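Local coordinates for protein glycerol dehydrogenase (Bacillus coagulans, PDB 6CSJ) that catalyses the NAD-dependent oxidation of glycerol and probably related polyols, and as this double mutant has acquired D-lactate dehydrogenase activity, at residues M1-T6 against G192-E197; K30-I35 against A85-G90; V111-T116 against L145-V150; T182-K187 against N338-V343. The protein carries 2 engineered substitutions. All coordinates share one frame; numbering follows the deposited sequence.

Interaction 1: residues M1-T6 against G192-E197; sequences MTKIIT and GGRVTE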
loop_
_atom_site.group_PDB
_atom_site.type_symbol
_atom_site.label_atom_id
_atom_site.label_comp_id
_atom_site.label_asym_id
_atom_site.label_seq_id
_atom_site.Cartn_x
_atom_site.Cartn_y
_atom_site.Cartn_z
ATOM N N MET A 1 27.285 6.644 0.146
ATOM C CA MET A 1 27.329 6.213 1.580
ATOM C C MET A 1 26.221 6.787 2.510
ATOM O O MET A 1 26.160 6.430 3.679
ATOM C CB MET A 1 28.730 6.507 2.164
ATOM C CG MET A 1 29.741 5.377 1.908
ATOM S SD MET A 1 31.492 5.617 2.338
ATOM C CE MET A 1 31.546 6.332 3.968
ATOM N N THR A 2 25.348 7.645 1.990
ATOM C CA THR A 2 24.280 8.268 2.766
ATOM C C THR A 2 23.130 7.301 3.065
ATOM O O THR A 2 22.704 6.541 2.192
ATOM C CB THR A 2 23.716 9.501 2.015
ATOM O OG1 THR A 2 24.781 10.402 1.730
ATOM C CG2 THR A 2 22.656 10.255 2.840
ATOM N N LYS A 3 22.626 7.355 4.301
ATOM C CA LYS A 3 21.420 6.610 4.708
ATOM C C LYS A 3 20.289 7.626 4.911
ATOM O O LYS A 3 20.510 8.702 5.485
ATOM C CB LYS A 3 21.653 5.825 5.997
ATOM C CG LYS A 3 22.764 4.762 5.917
ATOM C CD LYS A 3 23.347 4.388 7.287
ATOM C CE LYS A 3 24.905 4.452 7.409
ATOM N NZ LYS A 3 25.321 5.858 7.072
ATOM N N ILE A 4 19.094 7.292 4.414
ATOM C CA ILE A 4 17.921 8.150 4.552
ATOM C C ILE A 4 16.731 7.320 5.028
ATOM O O ILE A 4 16.500 6.204 4.543
ATOM C CB ILE A 4 17.550 8.869 3.224
ATOM C CG1 ILE A 4 18.747 9.671 2.682
ATOM C CG2 ILE A 4 16.347 9.795 3.429
ATOM C CD1 ILE A 4 18.517 10.291 1.311
ATOM N N ILE A 5 15.986 7.878 5.983
ATOM C CA ILE A 5 14.653 7.373 6.351
ATOM C C ILE A 5 13.710 8.566 6.268
ATOM O O ILE A 5 14.036 9.663 6.736
ATOM C CB ILE A 5 14.607 6.678 7.743
ATOM C CG1 ILE A 5 13.212 6.090 8.014
ATOM C CG2 ILE A 5 15.020 7.606 8.884
ATOM C CD1 ILE A 5 13.161 5.150 9.206
ATOM N N THR A 6 12.572 8.347 5.617
ATOM C CA THR A 6 11.548 9.361 5.448
ATOM C C THR A 6 10.252 8.898 6.098
ATOM O O THR A 6 10.025 7.700 6.264
ATOM C CB THR A 6 11.276 9.660 3.968
ATOM O OG1 THR A 6 10.636 8.534 3.369
ATOM C CG2 THR A 6 12.559 9.966 3.232
ATOM N N GLY A 192 15.863 7.389 -1.150
ATOM C CA GLY A 192 16.990 7.995 -1.870
ATOM C C GLY A 192 18.387 7.696 -1.348
ATOM O O GLY A 192 19.367 8.245 -1.854
ATOM N N GLY A 193 18.495 6.840 -0.335
ATOM C CA GLY A 193 19.791 6.434 0.191
ATOM C C GLY A 193 19.820 4.954 0.498
ATOM O O GLY A 193 18.917 4.201 0.099
ATOM N N ARG A 194 20.843 4.552 1.236
ATOM C CA ARG A 194 20.925 3.198 1.776
ATOM C C ARG A 194 20.018 3.040 3.010
ATOM O O ARG A 194 19.456 4.021 3.523
ATOM C CB ARG A 194 22.397 2.828 2.061
ATOM C CG ARG A 194 23.237 2.822 0.791
ATOM C CD ARG A 194 24.619 2.225 0.993
ATOM N NE ARG A 194 25.359 2.957 2.013
ATOM C CZ ARG A 194 25.991 2.437 3.074
ATOM N NH1 ARG A 194 26.067 1.125 3.294
ATOM N NH2 ARG A 194 26.627 3.263 3.915
ATOM N N VAL A 195 19.888 1.796 3.464
ATOM C CA VAL A 195 18.883 1.420 4.457
ATOM C C VAL A 195 19.360 1.691 5.886
ATOM O O VAL A 195 20.400 1.205 6.303
ATOM C CB VAL A 195 18.469 -0.056 4.305
ATOM C CG1 VAL A 195 17.446 -0.455 5.368
ATOM C CG2 VAL A 195 17.913 -0.323 2.906
ATOM N N THR A 196 18.573 2.475 6.627
ATOM C CA THR A 196 18.809 2.710 8.058
ATOM C C THR A 196 18.478 1.468 8.890
ATOM O O THR A 196 17.692 0.608 8.465
ATOM C CB THR A 196 17.945 3.871 8.601
ATOM O OG1 THR A 196 16.548 3.598 8.364
ATOM C CG2 THR A 196 18.338 5.190 7.943
ATOM N N GLU A 197 19.059 1.401 10.087
ATOM C CA GLU A 197 18.687 0.386 11.066
ATOM C C GLU A 197 17.216 0.523 11.496
ATOM O O GLU A 197 16.517 -0.488 11.675
ATOM C CB GLU A 197 19.614 0.448 12.286
ATOM C CG GLU A 197 21.073 0.109 11.990
ATOM C CD GLU A 197 21.242 -1.208 11.221
ATOM O OE1 GLU A 197 20.600 -2.224 11.578
ATOM O OE2 GLU A 197 22.005 -1.227 10.230
HETATM O O HOH W 1 16.125 3.827 5.709
HETATM O O HOH W 2 17.337 5.109 2.317
#
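The carbonyl oxygen of Arg194 is gripped from three directions: Ile4 N gives it a weak hydrogen bond, a water that also donates to Ile4 O donates to it at 2.7 Å, and Lys3 CA lies 3.5 Å from it in a CA-H...O contact. Together with the straight bond from Arg194 N to Thr2 O (2.9 Å, 165° at the hydrogen, in the carbonyl plane), this makes an isolated beta bridge pairing Lys3 with Arg194. It ties the N-terminal tail, ahead of strand 10-14, to the loop between helices 175-185 and 197-221. The chains run at a steep 83° to one another, so the pairing does not grow into a ladder. Ile4 O accepts hydrogen bonds from two waters, the one just named and another that accepts Thr196 N, so solvent continues the link where the backbones diverge. The Arg194 chain bends at chi3 (-59°) and brings NH2 to Met1 O at 3.2 Å. Met1 O lies almost in the guanidinium plane, yet NH2 stands well above the carbonyl plane of Met1. Arg194 NH1 is held by Asn186 OD1. Lys3 NZ lies 4.3 Å from Arg194 NH2, a like charge close by. Ile4 CD1 packs over the peptide between Gly192 and Gly193. Thr196 is the N-cap of helix 197-221, its OG1 bonded to Ala199 N; Ile5 CB approaches that oxygen, while the methyl CG2 of Thr196, anti to the carbonyl carbon, rests 3.9 Å from Lys3 CB.

Interaction 2: residues K30-I35 against A85-G90; sequences KKAFII and ADVVVG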
loop_
_atom_site.group_PDB
_atom_site.type_symbol
_atom_site.label_atom_id
_atom_site.label_comp_id
_atom_site.label_asym_id
_atom_site.label_seq_id
_atom_site.Cartn_x
_atom_site.Cartn_y
_atom_site.Cartn_z
ATOM N N LYS A 30 -5.886 27.376 8.533
ATOM C CA LYS A 30 -7.194 27.946 8.863
ATOM C C LYS A 30 -8.358 27.421 8.016
ATOM O O LYS A 30 -9.493 27.504 8.454
ATOM C CB LYS A 30 -7.110 29.472 8.768
ATOM C CG LYS A 30 -6.425 30.094 9.987
ATOM C CD LYS A 30 -4.904 29.982 10.097
ATOM C CE LYS A 30 -4.475 30.007 11.571
ATOM N NZ LYS A 30 -3.139 30.619 11.830
ATOM N N LYS A 31 -8.067 26.897 6.829
ATOM C CA LYS A 31 -9.105 26.523 5.866
ATOM C C LYS A 31 -8.750 25.221 5.130
ATOM O O LYS A 31 -7.826 25.189 4.322
ATOM C CB LYS A 31 -9.294 27.678 4.872
ATOM C CG LYS A 31 -10.351 27.470 3.794
ATOM C CD LYS A 31 -11.755 27.554 4.356
ATOM C CE LYS A 31 -12.793 27.138 3.315
ATOM N NZ LYS A 31 -12.961 28.113 2.207
ATOM N N ALA A 32 -9.510 24.166 5.409
ATOM C CA ALA A 32 -9.277 22.845 4.833
ATOM C C ALA A 32 -10.081 22.625 3.555
ATOM O O ALA A 32 -11.231 23.052 3.446
ATOM C CB ALA A 32 -9.615 21.763 5.841
ATOM N N PHE A 33 -9.451 21.958 2.589
ATOM C CA PHE A 33 -10.092 21.534 1.353
ATOM C C PHE A 33 -10.144 19.998 1.396
ATOM O O PHE A 33 -9.115 19.339 1.292
ATOM C CB PHE A 33 -9.278 22.054 0.158
ATOM C CG PHE A 33 -9.879 21.744 -1.183
ATOM C CD1 PHE A 33 -10.956 22.475 -1.658
ATOM C CD2 PHE A 33 -9.344 20.740 -1.991
ATOM C CE1 PHE A 33 -11.508 22.203 -2.906
ATOM C CE2 PHE A 33 -9.890 20.465 -3.238
ATOM C CZ PHE A 33 -10.974 21.190 -3.695
ATOM N N ILE A 34 -11.344 19.446 1.549
ATOM C CA ILE A 34 -11.528 18.040 1.881
ATOM C C ILE A 34 -12.080 17.272 0.676
ATOM O O ILE A 34 -13.253 17.412 0.330
ATOM C CB ILE A 34 -12.431 17.895 3.140
ATOM C CG1 ILE A 34 -11.776 18.612 4.333
ATOM C CG2 ILE A 34 -12.689 16.428 3.457
ATOM C CD1 ILE A 34 -12.586 18.638 5.602
ATOM N N ILE A 35 -11.223 16.460 0.056
ATOM C CA ILE A 35 -11.543 15.736 -1.169
ATOM C C ILE A 35 -12.056 14.338 -0.821
ATOM O O ILE A 35 -11.431 13.626 -0.052
ATOM C CB ILE A 35 -10.296 15.619 -2.078
ATOM C CG1 ILE A 35 -9.736 17.003 -2.412
ATOM C CG2 ILE A 35 -10.618 14.884 -3.372
ATOM C CD1 ILE A 35 -8.324 16.969 -2.973
ATOM N N ALA A 85 -7.912 27.769 0.360
ATOM C CA ALA A 85 -7.513 26.674 1.250
ATOM C C ALA A 85 -6.005 26.638 1.456
ATOM O O ALA A 85 -5.243 26.783 0.500
ATOM C CB ALA A 85 -7.997 25.346 0.700
ATOM N N ASP A 86 -5.591 26.444 2.705
ATOM C CA ASP A 86 -4.161 26.318 3.078
ATOM C C ASP A 86 -3.793 24.933 3.679
ATOM O O ASP A 86 -2.717 24.768 4.261
ATOM C CB ASP A 86 -3.769 27.461 4.032
ATOM C CG ASP A 86 -4.569 27.452 5.327
ATOM O OD1 ASP A 86 -5.500 26.618 5.473
ATOM O OD2 ASP A 86 -4.275 28.289 6.204
ATOM N N VAL A 87 -4.699 23.961 3.545
ATOM C CA VAL A 87 -4.416 22.550 3.859
ATOM C C VAL A 87 -5.397 21.667 3.081
ATOM O O VAL A 87 -6.581 21.996 2.960
ATOM C CB VAL A 87 -4.461 22.260 5.392
ATOM C CG1 VAL A 87 -5.795 22.661 6.009
ATOM C CG2 VAL A 87 -4.165 20.798 5.689
ATOM N N VAL A 88 -4.902 20.561 2.530
ATOM C CA VAL A 88 -5.736 19.659 1.728
ATOM C C VAL A 88 -5.875 18.309 2.436
ATOM O O VAL A 88 -4.929 17.815 3.046
ATOM C CB VAL A 88 -5.212 19.512 0.269
ATOM C CG1 VAL A 88 -3.728 19.164 0.232
ATOM C CG2 VAL A 88 -6.036 18.490 -0.513
ATOM N N VAL A 89 -7.071 17.734 2.363
ATOM C CA VAL A 89 -7.374 16.457 2.983
ATOM C C VAL A 89 -7.947 15.542 1.917
ATOM O O VAL A 89 -8.805 15.962 1.137
ATOM C CB VAL A 89 -8.394 16.598 4.138
ATOM C CG1 VAL A 89 -8.636 15.246 4.811
ATOM C CG2 VAL A 89 -7.924 17.644 5.146
ATOM N N GLY A 90 -7.464 14.299 1.891
ATOM C CA GLY A 90 -8.041 13.238 1.066
ATOM C C GLY A 90 -8.596 12.169 1.980
ATOM O O GLY A 90 -7.943 11.790 2.948
#
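Ile34 and Val89 lie side by side and point the same way, Ile34 CG1 meeting Val89 CB at 3.9 Å, on one face of two neighbouring strands of a parallel sheet. Ala32 joins this face, its methyl against Val87 CG1. Helix 21-28 covers it, with Thr25 and Leu28 reaching the two valines. On the other face Ile35 slants across Val88, Ile35 CD1 touching Val88 CG2 at 3.7 Å, and Val88 CG2 also lies at the edge of the Phe33 ring. Phe33 CG is anti to the backbone N (chi1 -177°), a torsion that swings the ring away from strand 87-90 towards Leu76 and Met79 of helix 70-82; Phe33 CB stays behind, 3.6 Å from Ala85 CB. The backbones hold this register through Phe33 N to Val87 O, Val89 N to Phe33 O and Ile35 N to Val89 O, the last at 2.7 Å and almost straight at 174°. At the N-terminal side of the pairing, Asp86 takes over. Its carboxylate receives two backbone N-H groups, Lys30 N on OD2 by the syn lone pair (3.0 Å) and Lys31 N on OD1 (2.9 Å), also from the syn side but out of the carboxylate plane. The two N-H bonds fix the rotation of the carboxylate, and Asp86 N returns a bond to Lys31 O, so the entries to the two strands are pinned together. Lys31 NZ is bonded to Glu83 O. Neighbouring strands 32-36 and 87-92, sandwiched between helices, belong to the parallel sheet of the Rossmann-like N-terminal domain of iron-containing alcohol dehydrogenases.

Interaction 3: residues V111-T116 against L145-V150; sequences VIVAPT and LNPTFV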
loop_
_atom_site.group_PDB
_atom_site.type_symbol
_atom_site.label_atom_id
_atom_site.label_comp_id
_atom_site.label_asym_id
_atom_site.label_seq_id
_atom_site.Cartn_x
_atom_site.Cartn_y
_atom_site.Cartn_z
ATOM N N VAL A 111 -0.627 18.373 3.602
ATOM C CA VAL A 111 -1.586 17.345 3.198
ATOM C C VAL A 111 -1.930 16.415 4.363
ATOM O O VAL A 111 -1.059 16.068 5.171
ATOM C CB VAL A 111 -0.999 16.481 2.059
ATOM C CG1 VAL A 111 -2.027 15.459 1.602
ATOM C CG2 VAL A 111 -0.498 17.347 0.929
ATOM N N ILE A 112 -3.204 16.020 4.430
ATOM C CA ILE A 112 -3.687 14.984 5.336
ATOM C C ILE A 112 -4.317 13.900 4.477
ATOM O O ILE A 112 -5.204 14.178 3.678
ATOM C CB ILE A 112 -4.718 15.520 6.353
ATOM C CG1 ILE A 112 -4.080 16.634 7.203
ATOM C CG2 ILE A 112 -5.251 14.393 7.245
ATOM C CD1 ILE A 112 -4.951 17.160 8.333
ATOM N N VAL A 113 -3.852 12.662 4.640
ATOM C CA VAL A 113 -4.466 11.517 3.978
ATOM C C VAL A 113 -5.137 10.678 5.047
ATOM O O VAL A 113 -4.557 10.423 6.102
ATOM C CB VAL A 113 -3.469 10.701 3.109
ATOM C CG1 VAL A 113 -2.917 11.579 1.990
ATOM C CG2 VAL A 113 -2.316 10.124 3.913
ATOM N N ALA A 114 -6.383 10.293 4.775
ATOM C CA ALA A 114 -7.206 9.547 5.705
ATOM C C ALA A 114 -7.832 8.367 4.971
ATOM O O ALA A 114 -8.947 8.475 4.478
ATOM C CB ALA A 114 -8.268 10.457 6.310
ATOM N N PRO A 115 -7.107 7.233 4.886
ATOM C CA PRO A 115 -7.650 6.069 4.187
ATOM C C PRO A 115 -8.875 5.515 4.897
ATOM O O PRO A 115 -8.938 5.543 6.129
ATOM C CB PRO A 115 -6.514 5.041 4.221
ATOM C CG PRO A 115 -5.298 5.785 4.631
ATOM C CD PRO A 115 -5.763 6.967 5.430
ATOM N N THR A 116 -9.841 5.062 4.110
ATOM C CA THR A 116 -11.014 4.369 4.616
ATOM C C THR A 116 -10.851 2.845 4.548
ATOM O O THR A 116 -11.772 2.102 4.917
ATOM C CB THR A 116 -12.264 4.780 3.816
ATOM O OG1 THR A 116 -12.028 4.541 2.429
ATOM C CG2 THR A 116 -12.560 6.244 4.022
ATOM N N LEU A 145 8.012 15.478 -0.417
ATOM C CA LEU A 145 7.744 15.122 0.973
ATOM C C LEU A 145 6.656 14.050 1.082
ATOM O O LEU A 145 5.726 14.000 0.275
ATOM C CB LEU A 145 7.311 16.367 1.753
ATOM C CG LEU A 145 8.299 17.539 1.843
ATOM C CD1 LEU A 145 7.623 18.717 2.533
ATOM C CD2 LEU A 145 9.585 17.185 2.582
ATOM N N ASN A 146 6.784 13.195 2.094
ATOM C CA ASN A 146 5.692 12.323 2.495
ATOM C C ASN A 146 4.556 13.193 3.016
ATOM O O ASN A 146 4.812 14.258 3.558
ATOM C CB ASN A 146 6.125 11.356 3.595
ATOM C CG ASN A 146 7.182 10.364 3.140
ATOM O OD1 ASN A 146 8.348 10.713 3.007
ATOM N ND2 ASN A 146 6.779 9.121 2.926
ATOM N N PRO A 147 3.297 12.744 2.867
ATOM C CA PRO A 147 2.166 13.543 3.347
ATOM C C PRO A 147 2.357 13.975 4.790
ATOM O O PRO A 147 2.900 13.208 5.595
ATOM C CB PRO A 147 0.972 12.583 3.242
ATOM C CG PRO A 147 1.559 11.216 3.000
ATOM C CD PRO A 147 2.850 11.459 2.289
ATOM N N THR A 148 1.923 15.195 5.113
ATOM C CA THR A 148 2.161 15.774 6.430
ATOM C C THR A 148 1.574 14.892 7.552
ATOM O O THR A 148 2.302 14.515 8.460
ATOM C CB THR A 148 1.609 17.220 6.522
ATOM O OG1 THR A 148 1.782 17.892 5.261
ATOM C CG2 THR A 148 2.325 18.020 7.620
ATOM N N PHE A 149 0.280 14.567 7.476
ATOM C CA PHE A 149 -0.380 13.673 8.434
ATOM C C PHE A 149 -1.010 12.503 7.685
ATOM O O PHE A 149 -1.582 12.685 6.611
ATOM C CB PHE A 149 -1.546 14.320 9.218
ATOM C CG PHE A 149 -1.194 15.513 10.083
ATOM C CD1 PHE A 149 0.117 15.895 10.379
ATOM C CD2 PHE A 149 -2.236 16.244 10.669
ATOM C CE1 PHE A 149 0.375 17.005 11.181
ATOM C CE2 PHE A 149 -1.978 17.347 11.478
ATOM C CZ PHE A 149 -0.671 17.727 11.732
ATOM N N VAL A 150 -0.925 11.320 8.290
ATOM C CA VAL A 150 -1.732 10.176 7.914
ATOM C C VAL A 150 -2.651 9.872 9.106
ATOM O O VAL A 150 -2.166 9.751 10.232
ATOM C CB VAL A 150 -0.856 8.951 7.589
ATOM C CG1 VAL A 150 -1.718 7.761 7.183
ATOM C CG2 VAL A 150 0.143 9.312 6.497
#
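Val111 O accepts Phe149 N at 3.1 Å and Phe149 O accepts Val113 N at 3.0 Å, so strand 111-115 and the start of strand 149-153 run parallel, Ile112 paired with Phe149 and Val113 with Val150. One step earlier a side chain stands in for the backbone: Thr148 OG1, lying beside its own backbone N (chi1 -36°), accepts Val111 N at 3.0 Å and 165°, tying the loop to the first residue of strand 111-115. On one face Ile112 and the Phe149 ring point the same way, Ile112 CD1 reaching Phe149 CD2 at 3.7 Å, and Leu28 of helix 21-28 packs on both. On the other face Val113 turns CG2 into a shared apolar patch, 3.7 Å from Val150 CG2 and 4.1 Å from Pro147 CG, with Leu97 and Lys101 of helix 94-106 covering the valine. Pro147 thus bridges from the preceding loop onto the sheet. The connection between the strands contains no helix, only the antiparallel pair 127-131 and 137-142, a departure from the beta-alpha-beta crossovers that otherwise build this Rossmann-like sheet.

Interaction 4: residues T182-K187 against N338-V343; sequences TKRANK and NMPFEV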
loop_
_atom_site.group_PDB
_atom_site.type_symbol
_atom_site.label_atom_id
_atom_site.label_comp_id
_atom_site.label_asym_id
_atom_site.label_seq_id
_atom_site.Cartn_x
_atom_site.Cartn_y
_atom_site.Cartn_z
ATOM N N THR A 182 17.489 -5.752 -0.124
ATOM C CA THR A 182 18.071 -4.461 -0.474
ATOM C C THR A 182 19.245 -4.085 0.434
ATOM O O THR A 182 20.286 -3.633 -0.050
ATOM C CB THR A 182 17.014 -3.344 -0.446
ATOM O OG1 THR A 182 15.962 -3.631 -1.382
ATOM C CG2 THR A 182 17.640 -1.995 -0.789
ATOM N N LYS A 183 19.091 -4.282 1.740
ATOM C CA LYS A 183 20.182 -3.987 2.674
ATOM C C LYS A 183 21.382 -4.925 2.460
ATOM O O LYS A 183 22.531 -4.464 2.469
ATOM C CB LYS A 183 19.698 -4.057 4.114
ATOM C CG LYS A 183 20.656 -3.449 5.132
ATOM C CD LYS A 183 20.013 -3.389 6.500
ATOM C CE LYS A 183 20.731 -2.425 7.426
ATOM N NZ LYS A 183 22.079 -2.932 7.780
ATOM N N ARG A 184 21.107 -6.221 2.247
ATOM C CA ARG A 184 22.141 -7.210 1.904
ATOM C C ARG A 184 22.906 -6.795 0.659
ATOM O O ARG A 184 24.130 -6.856 0.635
ATOM C CB ARG A 184 21.537 -8.604 1.660
ATOM C CG ARG A 184 21.635 -9.583 2.816
ATOM C CD ARG A 184 20.776 -10.819 2.524
ATOM N NE ARG A 184 20.347 -11.524 3.741
ATOM C CZ ARG A 184 19.449 -12.517 3.793
ATOM N NH1 ARG A 184 18.824 -12.955 2.705
ATOM N NH2 ARG A 184 19.162 -13.078 4.969
ATOM N N ALA A 185 22.171 -6.361 -0.365
ATOM C CA ALA A 185 22.754 -5.868 -1.612
ATOM C C ALA A 185 23.489 -4.533 -1.498
ATOM O O ALA A 185 24.178 -4.157 -2.429
ATOM C CB ALA A 185 21.672 -5.764 -2.683
ATOM N N ASN A 186 23.341 -3.821 -0.382
ATOM C CA ASN A 186 23.862 -2.454 -0.222
ATOM C C ASN A 186 23.299 -1.472 -1.268
ATOM O O ASN A 186 23.970 -0.521 -1.660
ATOM C CB ASN A 186 25.401 -2.458 -0.236
ATOM C CG ASN A 186 25.997 -1.251 0.452
ATOM O OD1 ASN A 186 25.601 -0.904 1.552
ATOM N ND2 ASN A 186 26.958 -0.609 -0.187
ATOM N N LYS A 187 22.059 -1.709 -1.696
ATOM C CA LYS A 187 21.380 -0.889 -2.711
ATOM C C LYS A 187 20.522 0.193 -2.020
ATOM O O LYS A 187 20.404 0.226 -0.793
ATOM C CB LYS A 187 20.502 -1.760 -3.622
ATOM C CG LYS A 187 21.273 -2.693 -4.541
ATOM C CD LYS A 187 21.844 -1.969 -5.732
ATOM C CE LYS A 187 22.729 -2.901 -6.566
ATOM N NZ LYS A 187 21.929 -3.864 -7.376
ATOM N N ASN A 338 17.441 -5.120 -7.004
ATOM C CA ASN A 338 17.890 -4.911 -5.618
ATOM C C ASN A 338 18.197 -6.214 -4.882
ATOM O O ASN A 338 18.709 -6.168 -3.759
ATOM C CB ASN A 338 16.873 -4.096 -4.817
ATOM C CG ASN A 338 16.826 -2.644 -5.233
ATOM O OD1 ASN A 338 17.809 -2.084 -5.740
ATOM N ND2 ASN A 338 15.680 -2.016 -5.007
ATOM N N MET A 339 17.886 -7.363 -5.491
ATOM C CA MET A 339 18.346 -8.652 -4.965
ATOM C C MET A 339 19.886 -8.666 -4.927
ATOM O O MET A 339 20.524 -8.105 -5.820
ATOM C CB MET A 339 17.826 -9.806 -5.825
ATOM C CG MET A 339 16.305 -9.990 -5.856
ATOM S SD MET A 339 15.470 -10.083 -4.261
ATOM C CE MET A 339 16.031 -11.683 -3.651
ATOM N N PRO A 340 20.494 -9.285 -3.896
ATOM C CA PRO A 340 21.967 -9.275 -3.789
ATOM C C PRO A 340 22.689 -10.313 -4.679
ATOM O O PRO A 340 23.780 -10.748 -4.361
ATOM C CB PRO A 340 22.192 -9.554 -2.297
ATOM C CG PRO A 340 21.039 -10.425 -1.912
ATOM C CD PRO A 340 19.870 -10.022 -2.776
ATOM N N PHE A 341 22.076 -10.703 -5.790
ATOM C CA PHE A 341 22.670 -11.617 -6.769
ATOM C C PHE A 341 22.151 -11.244 -8.163
ATOM O O PHE A 341 21.211 -10.462 -8.286
ATOM C CB PHE A 341 22.355 -13.092 -6.432
ATOM C CG PHE A 341 20.920 -13.354 -6.040
ATOM C CD1 PHE A 341 19.936 -13.581 -7.005
ATOM C CD2 PHE A 341 20.557 -13.394 -4.701
ATOM C CE1 PHE A 341 18.622 -13.834 -6.640
ATOM C CE2 PHE A 341 19.231 -13.649 -4.331
ATOM C CZ PHE A 341 18.266 -13.870 -5.313
ATOM N N GLU A 342 22.766 -11.803 -9.202
ATOM C CA GLU A 342 22.339 -11.558 -10.575
ATOM C C GLU A 342 20.996 -12.250 -10.843
ATOM O O GLU A 342 20.756 -13.366 -10.390
ATOM C CB GLU A 342 23.396 -12.035 -11.578
ATOM C CG GLU A 342 23.001 -11.825 -13.041
ATOM C CD GLU A 342 24.168 -11.942 -14.025
ATOM O OE1 GLU A 342 25.340 -11.731 -13.639
ATOM O OE2 GLU A 342 23.896 -12.231 -15.206
ATOM N N VAL A 343 20.143 -11.563 -11.594
ATOM C CA VAL A 343 18.803 -12.019 -11.921
ATOM C C VAL A 343 18.619 -12.016 -13.434
ATOM O O VAL A 343 19.041 -11.082 -14.102
ATOM C CB VAL A 343 17.744 -11.078 -11.306
ATOM C CG1 VAL A 343 16.331 -11.519 -11.704
ATOM C CG2 VAL A 343 17.915 -11.021 -9.791
HETATM O O HOH W 3 19.402 -2.063 -8.690
#
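Lys187 and Asn338 meet because CG of each lies anti to its carbonyl carbon (chi1 -69° in Lys187, -71° in Asn338), which lays the lysine's aliphatic part obliquely across the amide. Lys187 CB comes to 3.4 Å from Asn338 OD1, and CG follows close behind. Bends at chi2 and chi4 of the lysine carry NZ to a water that it shares, through weak bonds, with Asn338 OD1; NZ also makes a weak bond to Tyr337 O. The amide nitrogen ND2 is committed elsewhere, to Leu250 O. Beside it Thr182 runs the same way as Asn338, Thr182 OG1 being 3.6 Å from Asn338 CB while donating to Glu178 O within its own helix. No direct hydrogen bond joins the two segments. Their closest meeting is at Ala185, whose methyl CB lies 3.2 Å from Asn338 O and 3.8 Å from Pro340 CB. Pro340 also packs its ring CG against Arg184 CB, 4.0 Å away, before the extended arginine chain leads off. The loop after helix 319-329 thus lies along the last turn of helix 175-185. That turn closes with Lys187 N bonded to Thr182 O and Asn186 N to Lys183 O, Asn186 having a positive phi of 59°: a Schellman motif, here ending a helix of the all-helical C-terminal part of the iron-containing alcohol dehydrogenase fold.

Interactions 2 and 3 share the parallel sheet, with centres 11 Å apart: Val88 O bonds to Ile112 N and Gly90 O to Ala114 N, each at 2.8 Å. Interactions 1 and 4, centres 15 Å apart, meet through the probable hydrogen bond from Arg194 NH1 to Asn186 OD1 (2.7 Å) and the salt bridge from Lys183 NZ to Glu197 OE2 (3.0 Å). Thr6 OG1 and Asn146 OD1 form a weak bond, so the N-terminal tail also touches the loop leading into strand 149-153. Interactions 2 and 4 stand about 41 Å apart, centre to centre. As in the family, the active site probably lies in the cleft between the sheet domain of interactions 2 and 3 and the helical part of 1 and 4.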